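Local coordinates for protein MOSUB1, transcription cofactor (Magnaporthe oryzae, PDB 4AGH) that binds single-stranded DNA and, as a member of the PC4 family, probably acts as a transcriptional coactivator in the nucleus, at residues Glu50-Gly58 / Asn69-Met80. Residues are numbered along the deposited sequence; the frame is centred on the assembly and turned at random.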
loop_
_atom_site.group_PDB
_atom_site.type_symbol
_atom_site.label_atom_id
_atom_site.label_comp_id
_atom_site.label_asym_id
_atom_site.label_seq_id
_atom_site.Cartn_x
_atom_site.Cartn_y
_atom_site.Cartn_z
ATOM N N GLU A 50 -1.868 -11.880 4.218
ATOM C CA GLU A 50 -0.444 -11.908 3.906
ATOM C C GLU A 50 -0.211 -11.598 2.431
ATOM O O GLU A 50 -0.890 -12.150 1.561
ATOM C CB GLU A 50 0.160 -13.278 4.251
ATOM C CG GLU A 50 -0.013 -13.661 5.705
ATOM C CD GLU A 50 0.600 -15.014 6.039
ATOM O OE1 GLU A 50 1.367 -15.556 5.213
ATOM O OE2 GLU A 50 0.309 -15.537 7.132
ATOM N N ILE A 51 0.756 -10.730 2.152
ATOM C CA ILE A 51 1.129 -10.444 0.772
ATOM C C ILE A 51 2.539 -10.930 0.446
ATOM O O ILE A 51 2.998 -10.811 -0.692
ATOM C CB ILE A 51 0.934 -8.944 0.416
ATOM C CG1 ILE A 51 1.845 -8.051 1.255
ATOM C CG2 ILE A 51 -0.543 -8.564 0.569
ATOM C CD1 ILE A 51 1.867 -6.572 0.768
ATOM N N SER A 52 3.205 -11.492 1.453
ATOM C CA SER A 52 4.442 -12.249 1.268
ATOM C C SER A 52 4.735 -12.937 2.593
ATOM O O SER A 52 3.909 -12.901 3.495
ATOM C CB SER A 52 5.603 -11.336 0.869
ATOM O OG SER A 52 5.998 -10.520 1.953
ATOM N N ASP A 53 5.905 -13.552 2.725
ATOM C CA ASP A 53 6.234 -14.257 3.963
ATOM C C ASP A 53 6.230 -13.335 5.188
ATOM O O ASP A 53 5.873 -13.765 6.281
ATOM C CB ASP A 53 7.584 -14.978 3.838
ATOM C CG ASP A 53 7.493 -16.252 3.015
ATOM O OD1 ASP A 53 6.394 -16.848 2.960
ATOM O OD2 ASP A 53 8.520 -16.660 2.426
ATOM N N LYS A 54 6.600 -12.068 4.996
ATOM C CA LYS A 54 6.780 -11.134 6.118
ATOM C C LYS A 54 5.899 -9.889 6.057
ATOM O O LYS A 54 5.837 -9.127 7.010
ATOM C CB LYS A 54 8.245 -10.683 6.201
ATOM C CG LYS A 54 9.272 -11.761 6.477
ATOM C CD LYS A 54 10.658 -11.159 6.297
ATOM C CE LYS A 54 11.777 -12.096 6.700
ATOM N NZ LYS A 54 13.095 -11.462 6.417
ATOM N N ARG A 55 5.233 -9.686 4.932
ATOM C CA ARG A 55 4.447 -8.472 4.726
ATOM C C ARG A 55 2.955 -8.745 4.791
ATOM O O ARG A 55 2.469 -9.747 4.265
ATOM C CB ARG A 55 4.827 -7.807 3.405
ATOM C CG ARG A 55 6.265 -7.286 3.489
ATOM C CD ARG A 55 6.783 -6.694 2.197
ATOM N NE ARG A 55 8.024 -5.976 2.483
ATOM C CZ ARG A 55 8.529 -5.009 1.722
ATOM N NH1 ARG A 55 7.937 -4.675 0.580
ATOM N NH2 ARG A 55 9.652 -4.402 2.097
ATOM N N ARG A 56 2.249 -7.832 5.440
ATOM C CA ARG A 56 0.824 -7.989 5.696
ATOM C C ARG A 56 0.083 -6.749 5.269
ATOM O O ARG A 56 0.635 -5.645 5.300
ATOM C CB ARG A 56 0.590 -8.151 7.201
ATOM C CG ARG A 56 1.262 -9.368 7.817
ATOM C CD ARG A 56 0.975 -9.432 9.319
ATOM N NE ARG A 56 1.567 -10.628 9.918
ATOM C CZ ARG A 56 1.311 -11.057 11.149
ATOM N NH1 ARG A 56 0.475 -10.389 11.930
ATOM N NH2 ARG A 56 1.898 -12.159 11.600
ATOM N N VAL A 57 -1.183 -6.927 4.897
ATOM C CA VAL A 57 -2.104 -5.796 4.862
ATOM C C VAL A 57 -3.201 -6.104 5.883
ATOM O O VAL A 57 -3.781 -7.182 5.866
ATOM C CB VAL A 57 -2.705 -5.560 3.472
ATOM C CG1 VAL A 57 -3.635 -4.351 3.510
ATOM C CG2 VAL A 57 -1.594 -5.324 2.467
ATOM N N GLY A 58 -3.454 -5.176 6.790
ATOM C CA GLY A 58 -4.434 -5.427 7.830
ATOM C C GLY A 58 -5.263 -4.190 8.054
ATOM O O GLY A 58 -4.961 -3.140 7.502
ATOM N N ASN A 69 -3.339 -0.922 6.977
ATOM C CA ASN A 69 -1.918 -0.954 7.282
ATOM C C ASN A 69 -1.170 -1.919 6.387
ATOM O O ASN A 69 -1.469 -3.103 6.356
ATOM C CB ASN A 69 -1.718 -1.352 8.734
ATOM C CG ASN A 69 -2.430 -0.426 9.684
ATOM O OD1 ASN A 69 -2.114 0.763 9.762
ATOM N ND2 ASN A 69 -3.391 -0.963 10.431
ATOM N N ILE A 70 -0.203 -1.400 5.642
ATOM C CA ILE A 70 0.629 -2.238 4.804
ATOM C C ILE A 70 2.010 -2.227 5.448
ATOM O O ILE A 70 2.640 -1.176 5.533
ATOM C CB ILE A 70 0.697 -1.645 3.394
ATOM C CG1 ILE A 70 -0.726 -1.383 2.878
ATOM C CG2 ILE A 70 1.483 -2.568 2.470
ATOM C CD1 ILE A 70 -0.774 -0.651 1.539
ATOM N N ARG A 71 2.486 -3.378 5.919
ATOM C CA ARG A 71 3.666 -3.328 6.777
ATOM C C ARG A 71 4.450 -4.618 6.756
ATOM O O ARG A 71 3.870 -5.692 6.671
ATOM C CB ARG A 71 3.243 -3.015 8.217
ATOM C CG ARG A 71 4.418 -2.808 9.166
ATOM C CD ARG A 71 4.013 -2.095 10.435
ATOM N NE ARG A 71 3.376 -0.799 10.190
ATOM C CZ ARG A 71 4.018 0.344 9.955
ATOM N NH1 ARG A 71 5.349 0.387 9.879
ATOM N NH2 ARG A 71 3.311 1.457 9.763
ATOM N N GLU A 72 5.772 -4.494 6.835
ATOM C CA GLU A 72 6.630 -5.656 6.943
ATOM C C GLU A 72 6.847 -5.988 8.408
ATOM O O GLU A 72 7.133 -5.105 9.224
ATOM C CB GLU A 72 7.976 -5.395 6.266
ATOM C CG GLU A 72 8.947 -6.568 6.401
ATOM C CD GLU A 72 10.182 -6.404 5.543
ATOM O OE1 GLU A 72 10.058 -5.922 4.402
ATOM O OE2 GLU A 72 11.282 -6.768 6.012
ATOM N N TYR A 73 6.710 -7.270 8.731
ATOM C CA TYR A 73 6.936 -7.759 10.081
ATOM C C TYR A 73 8.308 -8.414 10.151
ATOM O O TYR A 73 8.814 -8.892 9.139
ATOM C CB TYR A 73 5.835 -8.745 10.461
ATOM C CG TYR A 73 4.579 -8.031 10.913
ATOM C CD1 TYR A 73 3.897 -7.175 10.054
ATOM C CD2 TYR A 73 4.089 -8.204 12.202
ATOM C CE1 TYR A 73 2.757 -6.499 10.475
ATOM C CE2 TYR A 73 2.960 -7.546 12.630
ATOM C CZ TYR A 73 2.295 -6.693 11.766
ATOM O OH TYR A 73 1.165 -6.035 12.209
ATOM N N TYR A 74 8.929 -8.392 11.325
ATOM C CA TYR A 74 10.170 -9.138 11.527
ATOM C C TYR A 74 9.936 -10.210 12.572
ATOM O O TYR A 74 8.981 -10.134 13.333
ATOM C CB TYR A 74 11.331 -8.215 11.925
ATOM C CG TYR A 74 11.210 -7.534 13.278
ATOM C CD1 TYR A 74 11.653 -8.160 14.435
ATOM C CD2 TYR A 74 10.677 -6.248 13.388
ATOM C CE1 TYR A 74 11.565 -7.535 15.671
ATOM C CE2 TYR A 74 10.585 -5.612 14.618
ATOM C CZ TYR A 74 11.021 -6.262 15.758
ATOM O OH TYR A 74 10.939 -5.643 16.987
ATOM N N GLU A 75 10.799 -11.224 12.595
ATOM C CA GLU A 75 10.659 -12.317 13.548
ATOM C C GLU A 75 11.749 -12.251 14.607
ATOM O O GLU A 75 12.936 -12.182 14.287
ATOM C CB GLU A 75 10.689 -13.678 12.838
ATOM C CG GLU A 75 10.486 -14.864 13.786
ATOM C CD GLU A 75 10.423 -16.215 13.077
ATOM O OE1 GLU A 75 10.518 -16.258 11.834
ATOM O OE2 GLU A 75 10.280 -17.238 13.771
ATOM N N ALA A 76 11.346 -12.253 15.873
ATOM C CA ALA A 76 12.295 -12.249 16.980
ATOM C C ALA A 76 11.786 -13.188 18.054
ATOM O O ALA A 76 10.648 -13.059 18.511
ATOM C CB ALA A 76 12.469 -10.853 17.541
ATOM N N GLY A 77 12.625 -14.141 18.440
ATOM C CA GLY A 77 12.230 -15.146 19.408
ATOM C C GLY A 77 10.997 -15.898 18.944
ATOM O O GLY A 77 10.183 -16.335 19.756
ATOM N N GLY A 78 10.847 -16.041 17.630
ATOM C CA GLY A 78 9.744 -16.814 17.074
ATOM C C GLY A 78 8.434 -16.057 16.977
ATOM O O GLY A 78 7.414 -16.610 16.568
ATOM N N GLU A 79 8.465 -14.783 17.357
ATOM C CA GLU A 79 7.289 -13.936 17.337
ATOM C C GLU A 79 7.398 -12.967 16.163
ATOM O O GLU A 79 8.454 -12.381 15.949
ATOM C CB GLU A 79 7.199 -13.141 18.638
ATOM C CG GLU A 79 6.092 -12.095 18.656
ATOM C CD GLU A 79 6.119 -11.215 19.898
ATOM O OE1 GLU A 79 7.121 -11.251 20.645
ATOM O OE2 GLU A 79 5.130 -10.485 20.129
ATOM N N MET A 80 6.311 -12.791 15.414
ATOM C CA MET A 80 6.289 -11.804 14.334
ATOM C C MET A 80 5.876 -10.450 14.890
ATOM O O MET A 80 4.832 -10.325 15.524
ATOM C CB MET A 80 5.324 -12.237 13.233
ATOM C CG MET A 80 5.688 -13.573 12.619
ATOM S SD MET A 80 6.965 -13.390 11.373
ATOM C CE MET A 80 5.986 -12.660 10.058
HETATM O O HOH W 1 -0.819 -7.796 11.756
#
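Arg56 lays its guanidinium over one face of the Tyr73 ring, the two planes only 17° apart and CZ of Arg56 4.3 Å from the ring centroid, a cation-pi stack. Its extended chain crosses the ring, with Arg56 CD 3.8 Å from the Tyr73 centroid, a CH-pi contact. A water in the guanidinium plane accepts from Arg56 NH1 and also bonds Tyr73 OH, tying the far ends of the stacked pair together. Met80 brings its CB to 3.8 Å from Arg56 NH2, and Phe48 gives the same arginine a second aromatic partner. On the other face of the sheet, Arg55 NE and NH2 both donate to the single oxygen Glu72 OE1 at 2.8 Å through bent bonds, the carboxylate turned 43° from the guanidinium. Glu72 CG, anti to the backbone N (chi1 178°), starts an extended chain that delivers OE1 there. Between the two clusters runs the antiparallel hairpin of strands 55-62 and 65-76, part of the curved PC4-type sheet. Paired backbone bonds join Arg56 with Arg71 and Gly58 with Asn69, and Tyr73 N continues the ladder to Lys54 O at 2.7 Å. Val57 and Ile70 sit side by side on the Arg55 face; Phe97 of the second subunit packs on Val57, and its Ile70 on Ile70. Arg55 NH1 bonds Gln93 and the carbonyl of Gly88 of that subunit, so the salt bridge lies at the dimer interface.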